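PDB 2OWA: arfgap-like finger domain containing protein from Cryptosporidium parvum Iowa II, which probably acts, through this zinc-finger ArfGAP domain of a longer protein, as a GTPase activator for ADP-ribosylation factors, and binds zinc. Local coordinates for residues 16-21 and 84-89; 38-43 and 99-104; 50-55 and 90-95. All coordinates share one frame; numbering follows the deposited sequence.

Contact 1. Residues 16-21 and 84-89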
loop_
_atom_site.group_PDB
_atom_site.type_symbol
_atom_site.label_atom_id
_atom_site.label_comp_id
_atom_site.label_asym_id
_atom_site.label_seq_id
_atom_site.Cartn_x
_atom_site.Cartn_y
_atom_site.Cartn_z
ATOM N N GLY A 16 -2.370 4.225 -19.984
ATOM C CA GLY A 16 -1.487 4.934 -19.061
ATOM C C GLY A 16 -0.709 4.009 -18.133
ATOM O O GLY A 16 -0.126 4.465 -17.153
ATOM N N PHE A 17 -0.678 2.720 -18.484
ATOM C CA PHE A 17 -0.097 1.664 -17.631
ATOM C C PHE A 17 1.333 1.312 -18.039
ATOM O O PHE A 17 1.617 1.185 -19.212
ATOM C CB PHE A 17 -0.901 0.373 -17.737
ATOM C CG PHE A 17 -2.278 0.459 -17.164
ATOM C CD1 PHE A 17 -2.485 0.968 -15.886
ATOM C CD2 PHE A 17 -3.373 -0.006 -17.899
ATOM C CE1 PHE A 17 -3.757 1.019 -15.340
ATOM C CE2 PHE A 17 -4.636 0.032 -17.371
ATOM C CZ PHE A 17 -4.844 0.549 -16.104
ATOM N N VAL A 18 2.213 1.156 -17.059
ATOM C CA VAL A 18 3.539 0.581 -17.322
ATOM C C VAL A 18 3.408 -0.870 -17.808
ATOM O O VAL A 18 2.373 -1.513 -17.570
ATOM C CB VAL A 18 4.496 0.682 -16.108
ATOM C CG1 VAL A 18 4.638 2.125 -15.652
ATOM C CG2 VAL A 18 4.049 -0.224 -14.917
ATOM N N SER A 19 4.450 -1.386 -18.466
ATOM C CA SER A 19 4.470 -2.790 -18.927
ATOM C C SER A 19 4.433 -3.755 -17.757
ATOM O O SER A 19 4.803 -3.389 -16.652
ATOM C CB SER A 19 5.726 -3.065 -19.756
ATOM O OG SER A 19 6.902 -2.707 -19.033
ATOM N N ASP A 20 3.994 -4.990 -17.987
ATOM C CA ASP A 20 4.018 -6.007 -16.924
ATOM C C ASP A 20 5.431 -6.243 -16.405
ATOM O O ASP A 20 5.612 -6.644 -15.280
ATOM C CB ASP A 20 3.440 -7.360 -17.416
ATOM C CG ASP A 20 1.931 -7.310 -17.627
ATOM O OD1 ASP A 20 1.258 -6.423 -17.067
ATOM O OD2 ASP A 20 1.408 -8.181 -18.358
ATOM N N LYS A 21 6.419 -5.986 -17.252
ATOM C CA LYS A 21 7.793 -6.320 -16.978
ATOM C C LYS A 21 8.433 -5.237 -16.095
ATOM O O LYS A 21 9.134 -5.538 -15.132
ATOM C CB LYS A 21 8.530 -6.459 -18.322
ATOM C CG LYS A 21 10.055 -6.460 -18.266
ATOM C CD LYS A 21 10.630 -6.996 -19.575
ATOM C CE LYS A 21 12.088 -6.588 -19.756
ATOM N NZ LYS A 21 12.164 -5.158 -20.211
ATOM N N PHE A 84 -0.551 -0.931 -13.337
ATOM C CA PHE A 84 -0.228 0.243 -12.519
ATOM C C PHE A 84 0.149 1.416 -13.453
ATOM O O PHE A 84 0.728 1.172 -14.496
ATOM C CB PHE A 84 0.929 -0.099 -11.579
ATOM C CG PHE A 84 0.534 -1.036 -10.464
ATOM C CD1 PHE A 84 0.148 -0.533 -9.222
ATOM C CD2 PHE A 84 0.495 -2.420 -10.686
ATOM C CE1 PHE A 84 -0.238 -1.426 -8.176
ATOM C CE2 PHE A 84 0.090 -3.308 -9.661
ATOM C CZ PHE A 84 -0.278 -2.808 -8.428
ATOM N N THR A 85 -0.186 2.654 -13.069
ATOM C CA THR A 85 0.382 3.844 -13.677
ATOM C C THR A 85 1.745 4.153 -13.043
ATOM O O THR A 85 2.055 3.659 -11.939
ATOM C CB THR A 85 -0.530 5.072 -13.556
ATOM O OG1 THR A 85 -0.559 5.494 -12.190
ATOM C CG2 THR A 85 -1.928 4.757 -14.072
ATOM N N PRO A 86 2.579 4.940 -13.748
ATOM C CA PRO A 86 3.903 5.261 -13.239
ATOM C C PRO A 86 3.859 6.008 -11.889
ATOM O O PRO A 86 4.666 5.724 -11.010
ATOM C CB PRO A 86 4.510 6.145 -14.354
ATOM C CG PRO A 86 3.760 5.744 -15.599
ATOM C CD PRO A 86 2.340 5.555 -15.068
ATOM N N ILE A 87 2.887 6.896 -11.686
ATOM C CA ILE A 87 2.837 7.622 -10.409
ATOM C C ILE A 87 2.462 6.687 -9.228
ATOM O O ILE A 87 2.814 6.950 -8.086
ATOM C CB ILE A 87 1.916 8.862 -10.434
ATOM C CG1 ILE A 87 2.184 9.718 -9.174
ATOM C CG2 ILE A 87 0.393 8.458 -10.608
ATOM C CD1 ILE A 87 1.329 10.960 -9.083
ATOM N N GLN A 88 1.751 5.599 -9.510
ATOM C CA GLN A 88 1.348 4.667 -8.465
ATOM C C GLN A 88 2.575 3.865 -8.009
ATOM O O GLN A 88 2.638 3.422 -6.860
ATOM C CB GLN A 88 0.257 3.709 -8.961
ATOM C CG GLN A 88 -1.145 4.382 -9.268
ATOM C CD GLN A 88 -2.099 3.412 -9.915
ATOM O OE1 GLN A 88 -1.681 2.396 -10.477
ATOM N NE2 GLN A 88 -3.407 3.722 -9.851
ATOM N N LEU A 89 3.524 3.642 -8.921
ATOM C CA LEU A 89 4.765 2.992 -8.552
ATOM C C LEU A 89 5.579 3.876 -7.643
ATOM O O LEU A 89 6.071 3.412 -6.596
ATOM C CB LEU A 89 5.562 2.526 -9.775
ATOM C CG LEU A 89 4.853 1.600 -10.770
ATOM C CD1 LEU A 89 5.940 1.070 -11.726
ATOM C CD2 LEU A 89 4.158 0.398 -10.008
HETATM O O HOH W 1 1.267 -2.408 -15.367
#
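Two helix starts of the ArfGAP domain meet here: Phe17 and Val18, in the extended lead-in to helix 20-32, lie against Phe84 and Thr85, which run into helix 86-94. A single direct backbone bond joins them, Val18 N to Phe84 O at 3.0 Å. The same oxygen also takes a CA-H...O contact from Phe17 CA at 3.3 Å, and it lies at the edge of the Phe17 ring, close to the ring plane. One water completes the link by donating to Val18 O and accepting from Phe84 N, so Phe84 is held at both its NH and its CO.

A residue earlier, Gly16 O faces Thr85 CA at 3.6 Å in a second CA-H...O contact and also touches Pro86 CD. The two methyls of Val18 divide the apolar work. CG1, anti to the carbonyl carbon (chi1 -56°), slides past the Pro86 ring with CG 3.7 Å away, while CG2 meets Leu89 CD1 tip to tip at 3.9 Å. At the N-cap position, Thr85 gives its NH to Gln88 OE1 at 3.0 Å, the Gln88 side chain folding back to the helix start, with the donor well above its amide plane.

Ser19 caps the other helix through its OG, bonded to Leu22 N, and Asp20 forms a salt bridge with Lys83, just before Phe84. Leu89 also touches Leu22, Phe26 and Phe27 of helix 20-32, and the Phe84 ring meets Phe27 edge-to-face. Helices 20-32 and 86-94 are thus joined both at their N-terminal ends and by the side chains between them.

Contact 2. Residues 38-43 and 99-104. With ZN (zinc ion), chain C.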
loop_
_atom_site.group_PDB
_atom_site.type_symbol
_atom_site.label_atom_id
_atom_site.label_comp_id
_atom_site.label_asym_id
_atom_site.label_seq_id
_atom_site.Cartn_x
_atom_site.Cartn_y
_atom_site.Cartn_z
ATOM N N THR A 38 6.176 -8.720 5.484
ATOM C CA THR A 38 5.103 -9.210 6.303
ATOM C C THR A 38 3.858 -8.318 6.040
ATOM O O THR A 38 3.995 -7.132 5.827
ATOM C CB THR A 38 5.570 -9.179 7.755
ATOM O OG1 THR A 38 4.513 -9.602 8.608
ATOM C CG2 THR A 38 5.995 -7.792 8.162
ATOM N N CYS A 39 2.663 -8.900 6.015
ATOM C CA CYS A 39 1.435 -8.126 5.718
ATOM C C CYS A 39 1.256 -6.997 6.735
ATOM O O CYS A 39 1.464 -7.201 7.932
ATOM C CB CYS A 39 0.228 -9.042 5.749
ATOM S SG CYS A 39 -1.379 -8.271 5.818
ATOM N N PHE A 40 0.855 -5.824 6.263
ATOM C CA PHE A 40 0.667 -4.669 7.152
ATOM C C PHE A 40 -0.390 -4.940 8.241
ATOM O O PHE A 40 -0.269 -4.429 9.361
ATOM C CB PHE A 40 0.283 -3.404 6.349
ATOM C CG PHE A 40 0.300 -2.138 7.172
ATOM C CD1 PHE A 40 1.511 -1.551 7.544
ATOM C CD2 PHE A 40 -0.882 -1.531 7.556
ATOM C CE1 PHE A 40 1.544 -0.373 8.326
ATOM C CE2 PHE A 40 -0.851 -0.329 8.341
ATOM C CZ PHE A 40 0.383 0.220 8.711
ATOM N N ASP A 41 -1.427 -5.709 7.911
ATOM C CA ASP A 41 -2.520 -5.960 8.874
ATOM C C ASP A 41 -2.297 -7.160 9.803
ATOM O O ASP A 41 -2.571 -7.064 11.012
ATOM C CB ASP A 41 -3.856 -6.162 8.150
ATOM C CG ASP A 41 -4.331 -4.918 7.422
ATOM O OD1 ASP A 41 -3.552 -3.932 7.353
ATOM O OD2 ASP A 41 -5.488 -4.947 6.920
ATOM N N CYS A 42 -1.810 -8.283 9.263
ATOM C CA CYS A 42 -1.763 -9.509 10.052
ATOM C C CYS A 42 -0.403 -10.194 10.145
ATOM O O CYS A 42 -0.292 -11.259 10.752
ATOM C CB CYS A 42 -2.781 -10.501 9.517
ATOM S SG CYS A 42 -2.198 -11.411 8.090
ATOM N N GLU A 43 0.607 -9.622 9.507
ATOM C CA GLU A 43 1.957 -10.172 9.527
ATOM C C GLU A 43 2.205 -11.547 8.811
ATOM O O GLU A 43 3.305 -12.106 8.921
ATOM C CB GLU A 43 2.559 -10.116 10.955
ATOM C CG GLU A 43 2.422 -8.716 11.629
ATOM C CD GLU A 43 3.157 -8.573 12.948
ATOM O OE1 GLU A 43 2.950 -9.396 13.877
ATOM O OE2 GLU A 43 3.943 -7.599 13.087
ATOM N N ARG A 99 7.365 2.963 6.786
ATOM C CA ARG A 99 6.879 4.334 6.951
ATOM C C ARG A 99 5.450 4.434 7.560
ATOM O O ARG A 99 5.200 5.294 8.430
ATOM C CB ARG A 99 6.907 5.049 5.601
ATOM C CG ARG A 99 6.652 6.530 5.719
ATOM C CD ARG A 99 6.862 7.217 4.422
ATOM N NE ARG A 99 7.008 8.663 4.612
ATOM C CZ ARG A 99 7.249 9.525 3.620
ATOM N NH1 ARG A 99 7.402 9.095 2.369
ATOM N NH2 ARG A 99 7.359 10.822 3.892
ATOM N N ALA A 100 4.536 3.586 7.070
ATOM C CA ALA A 100 3.149 3.522 7.562
ATOM C C ALA A 100 3.050 3.053 9.039
ATOM O O ALA A 100 2.385 3.716 9.856
ATOM C CB ALA A 100 2.258 2.650 6.637
ATOM N N ARG A 101 3.740 1.955 9.375
ATOM C CA ARG A 101 3.840 1.469 10.758
ATOM C C ARG A 101 4.380 2.603 11.631
ATOM O O ARG A 101 3.850 2.855 12.694
ATOM C CB ARG A 101 4.785 0.254 10.883
ATOM C CG ARG A 101 4.094 -1.089 10.756
ATOM C CD ARG A 101 5.124 -2.194 10.438
ATOM N NE ARG A 101 4.500 -3.373 9.862
ATOM C CZ ARG A 101 5.114 -4.178 9.002
ATOM N NH1 ARG A 101 6.371 -3.909 8.656
ATOM N NH2 ARG A 101 4.480 -5.247 8.492
ATOM N N ASN A 102 5.386 3.313 11.142
ATOM C CA ASN A 102 5.987 4.364 11.938
ATOM C C ASN A 102 4.976 5.466 12.206
ATOM O O ASN A 102 4.822 5.894 13.342
ATOM C CB ASN A 102 7.275 4.937 11.290
ATOM C CG ASN A 102 7.771 6.220 12.002
ATOM O OD1 ASN A 102 7.984 6.223 13.206
ATOM N ND2 ASN A 102 7.935 7.303 11.254
ATOM N N TYR A 103 4.291 5.923 11.149
ATOM C CA TYR A 103 3.299 6.957 11.295
ATOM C C TYR A 103 2.156 6.543 12.247
ATOM O O TYR A 103 1.838 7.278 13.191
ATOM C CB TYR A 103 2.744 7.375 9.934
ATOM C CG TYR A 103 1.606 8.370 10.034
ATOM C CD1 TYR A 103 1.861 9.726 10.167
ATOM C CD2 TYR A 103 0.267 7.939 10.031
ATOM C CE1 TYR A 103 0.839 10.634 10.256
ATOM C CE2 TYR A 103 -0.766 8.851 10.122
ATOM C CZ TYR A 103 -0.466 10.187 10.242
ATOM O OH TYR A 103 -1.461 11.093 10.337
ATOM N N PHE A 104 1.566 5.388 11.983
ATOM C CA PHE A 104 0.413 4.881 12.764
ATOM C C PHE A 104 0.727 4.558 14.232
ATOM O O PHE A 104 -0.056 4.924 15.100
ATOM C CB PHE A 104 -0.343 3.736 12.038
ATOM C CG PHE A 104 -1.148 4.211 10.843
ATOM C CD1 PHE A 104 -2.174 5.148 11.010
ATOM C CD2 PHE A 104 -0.872 3.726 9.547
ATOM C CE1 PHE A 104 -2.912 5.624 9.902
ATOM C CE2 PHE A 104 -1.591 4.160 8.439
ATOM C CZ PHE A 104 -2.618 5.133 8.610
HETATM ZN ZN ZN C . -2.919 -10.080 6.244
HETATM O O HOH W 2 1.917 -4.265 10.888
#
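The first CxxC knuckle of the Cys4 zinc finger in the ArfGAP domain packs here on helix 97-107, with Phe40, the residue just after Cys39, reaching across to Ala100, Arg101 and Phe104. Cys39 SG and Cys42 SG each bind the zinc ion at 2.4 Å, and Cys59 and Cys62 complete the site. Inside the knuckle, Cys42 N donates to Cys39 SG at 3.5 Å with a fairly straight N-H, and Asp41 N adds a weak bond to that sulfur. Such N-H...S bonds would be expected to temper the negative charge on a metal-bound thiolate.

Phe40 swings its ring away from the metal and toward the helix, CG lying anti to the backbone N (chi1 -170°). The far end of the ring does the touching. CE1 lies 3.5 Å from Ala100 CB, and CZ is 3.8 Å from Phe104 CD2, which sits at the edge of the Phe40 ring, the two phenylalanine side chains crossing at about a right angle. Val56 and Ile58 of strand 56-58 also touch this ring, so it is wedged between the sheet and the helix.

Arg101 runs past Phe40 in the opposite sense, its chain extended from CG to NE and its CG packed on CE1. Ring and guanidinium planes are only 20° apart, but the guanidinium travels on to the backbone of the knuckle. There NH2 makes a weak bond to Thr38 O (3.3 Å, 129°), with Cys39 O at the guanidinium edge. The main polar partner of Arg101 is Glu35, in a salt bridge with NH1. A water in the guanidinium plane bridges the two segments, accepting from Arg101 NE at 2.9 Å and donating to Phe40 O at 2.7 Å.

Contact 3. Residues 50-55 and 90-95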
loop_
_atom_site.group_PDB
_atom_site.type_symbol
_atom_site.label_atom_id
_atom_site.label_comp_id
_atom_site.label_asym_id
_atom_site.label_seq_id
_atom_site.Cartn_x
_atom_site.Cartn_y
_atom_site.Cartn_z
ATOM N N LEU A 50 -1.803 -5.057 -2.192
ATOM C CA LEU A 50 -1.470 -3.733 -1.695
ATOM C C LEU A 50 -2.707 -2.808 -1.536
ATOM O O LEU A 50 -3.735 -3.006 -2.180
ATOM C CB LEU A 50 -0.320 -3.105 -2.543
ATOM C CG LEU A 50 -0.538 -2.830 -4.033
ATOM C CD1 LEU A 50 -1.274 -1.485 -4.183
ATOM C CD2 LEU A 50 0.801 -2.768 -4.749
ATOM N N SER A 51 -2.624 -1.837 -0.627
ATOM C CA SER A 51 -3.585 -0.711 -0.645
ATOM C C SER A 51 -2.782 0.487 -1.157
ATOM O O SER A 51 -1.799 0.909 -0.494
ATOM C CB SER A 51 -4.143 -0.418 0.753
ATOM O OG SER A 51 -4.907 0.779 0.727
ATOM N N LEU A 52 -3.140 1.005 -2.338
ATOM C CA LEU A 52 -2.425 2.157 -2.853
ATOM C C LEU A 52 -2.559 3.345 -1.916
ATOM O O LEU A 52 -1.604 4.065 -1.734
ATOM C CB LEU A 52 -2.884 2.563 -4.252
ATOM C CG LEU A 52 -2.106 1.834 -5.354
ATOM C CD1 LEU A 52 -2.879 1.929 -6.672
ATOM C CD2 LEU A 52 -0.618 2.339 -5.481
ATOM N N SER A 53 -3.728 3.494 -1.286
ATOM C CA SER A 53 -4.058 4.637 -0.392
ATOM C C SER A 53 -2.992 4.913 0.659
ATOM O O SER A 53 -2.566 6.044 0.846
ATOM C CB SER A 53 -5.403 4.376 0.330
ATOM O OG SER A 53 -6.387 3.886 -0.587
ATOM N N PHE A 54 -2.573 3.856 1.347
ATOM C CA PHE A 54 -1.571 3.958 2.414
ATOM C C PHE A 54 -0.205 3.474 1.956
ATOM O O PHE A 54 0.737 3.451 2.729
ATOM C CB PHE A 54 -2.089 3.183 3.632
ATOM C CG PHE A 54 -3.513 3.508 3.942
ATOM C CD1 PHE A 54 -3.860 4.777 4.444
ATOM C CD2 PHE A 54 -4.520 2.576 3.703
ATOM C CE1 PHE A 54 -5.196 5.101 4.710
ATOM C CE2 PHE A 54 -5.836 2.887 3.965
ATOM C CZ PHE A 54 -6.178 4.130 4.472
ATOM N N ALA A 55 -0.108 3.100 0.675
ATOM C CA ALA A 55 1.086 2.436 0.145
ATOM C C ALA A 55 1.573 1.331 1.079
ATOM O O ALA A 55 2.738 1.285 1.449
ATOM C CB ALA A 55 2.205 3.456 -0.128
ATOM N N VAL A 90 5.684 5.150 -7.996
ATOM C CA VAL A 90 6.445 6.123 -7.179
ATOM C C VAL A 90 5.858 6.152 -5.773
ATOM O O VAL A 90 6.598 6.222 -4.776
ATOM C CB VAL A 90 6.369 7.529 -7.779
ATOM C CG1 VAL A 90 7.067 8.578 -6.829
ATOM C CG2 VAL A 90 6.952 7.531 -9.222
ATOM N N ARG A 91 4.524 6.118 -5.699
ATOM C CA ARG A 91 3.804 6.174 -4.431
ATOM C C ARG A 91 4.159 4.989 -3.547
ATOM O O ARG A 91 4.449 5.171 -2.374
ATOM C CB ARG A 91 2.266 6.259 -4.629
ATOM C CG ARG A 91 1.499 6.262 -3.296
ATOM C CD ARG A 91 0.002 6.336 -3.507
ATOM N NE ARG A 91 -0.747 6.679 -2.300
ATOM C CZ ARG A 91 -1.093 7.923 -1.967
ATOM N NH1 ARG A 91 -0.756 8.945 -2.747
ATOM N NH2 ARG A 91 -1.805 8.156 -0.873
ATOM N N MET A 92 4.171 3.783 -4.117
ATOM C CA MET A 92 4.595 2.606 -3.407
ATOM C C MET A 92 6.062 2.686 -2.946
ATOM O O MET A 92 6.418 2.173 -1.897
ATOM C CB MET A 92 4.370 1.366 -4.286
ATOM C CG MET A 92 2.893 0.970 -4.477
ATOM S SD MET A 92 1.828 0.944 -3.026
ATOM C CE MET A 92 2.576 -0.349 -2.058
ATOM N N ASP A 93 6.879 3.361 -3.749
ATOM C CA ASP A 93 8.304 3.476 -3.531
ATOM C C ASP A 93 8.575 4.396 -2.339
ATOM O O ASP A 93 9.405 4.060 -1.476
ATOM C CB ASP A 93 8.982 4.019 -4.796
ATOM C CG ASP A 93 10.513 3.841 -4.776
ATOM O OD1 ASP A 93 11.073 3.342 -3.767
ATOM O OD2 ASP A 93 11.158 4.228 -5.791
ATOM N N ILE A 94 7.858 5.521 -2.262
ATOM C CA ILE A 94 8.055 6.466 -1.124
ATOM C C ILE A 94 7.306 6.067 0.149
ATOM O O ILE A 94 7.600 6.593 1.242
ATOM C CB ILE A 94 7.739 7.939 -1.495
ATOM C CG1 ILE A 94 6.272 8.104 -1.912
ATOM C CG2 ILE A 94 8.670 8.448 -2.585
ATOM C CD1 ILE A 94 5.425 8.704 -0.875
ATOM N N GLY A 95 6.349 5.147 0.003
ATOM C CA GLY A 95 5.608 4.615 1.132
ATOM C C GLY A 95 6.245 3.348 1.688
ATOM O O GLY A 95 7.420 3.319 2.057
#
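Met92 and Arg91 of helix 86-94, with Gly95 just past its end, meet the tight turn that follows strand 49-51, in the heart of the ArfGAP fold. Met92 is the main bump. Its chain bends at chi2 and chi3 (-46° and -64°), curling the sulfur and terminal methyl into a hollow formed by Leu50, Leu52 and Ala55. The Leu52 side chain crosses it at about a right angle, its CD2 3.7 Å from SD. Ala55 CA approaches the same sulfur at 3.6 Å, while Leu50 CB rests 4.0 Å from CE.

The Ala55 methyl is the answering knob, pointing at the helix and resting against both Arg91 O and the bare Gly95 CA, the latter 3.8 Å away.

Beside this apolar patch, Arg91 stretches out extended and grips the turn by two adjacent carbonyls. NE reaches Leu52 O at 2.8 Å from above the carbonyl plane, and Ala55 N reaches that oxygen from the opposite face. NH2 points almost straight at Ser53 O, also 2.8 Å away with an N-H...O angle of 177°. Asp133 forms a salt bridge with NH1, and Lys129 O takes a further bond from NH2. The charge of the buried guanidinium is thus probably balanced by the Asp133 carboxylate, and its planar edge fixes the turn's carbonyls against the helix.

In the fold
Helix 86-94 serves two of the contacts: contact 1 takes its start and contact 3 its end. They touch each other through Gln88 on Leu52 and Phe84 on Leu50. The centre of contact 3 lies about 4 Å from that of the chain, and the contact is buried, relying on an arginine grip and a methionine plug. Contact 1, its centre about 15 Å from the chain's and only partly buried, uses backbone and water bonds with a few methyls. Contact 2 is also buried, but on the other side of the centre from contact 1, and adds a metal and aromatic packing on helix 97-107. A probable hydrogen bond from Arg99 to Ile94 O ties it to contact 3.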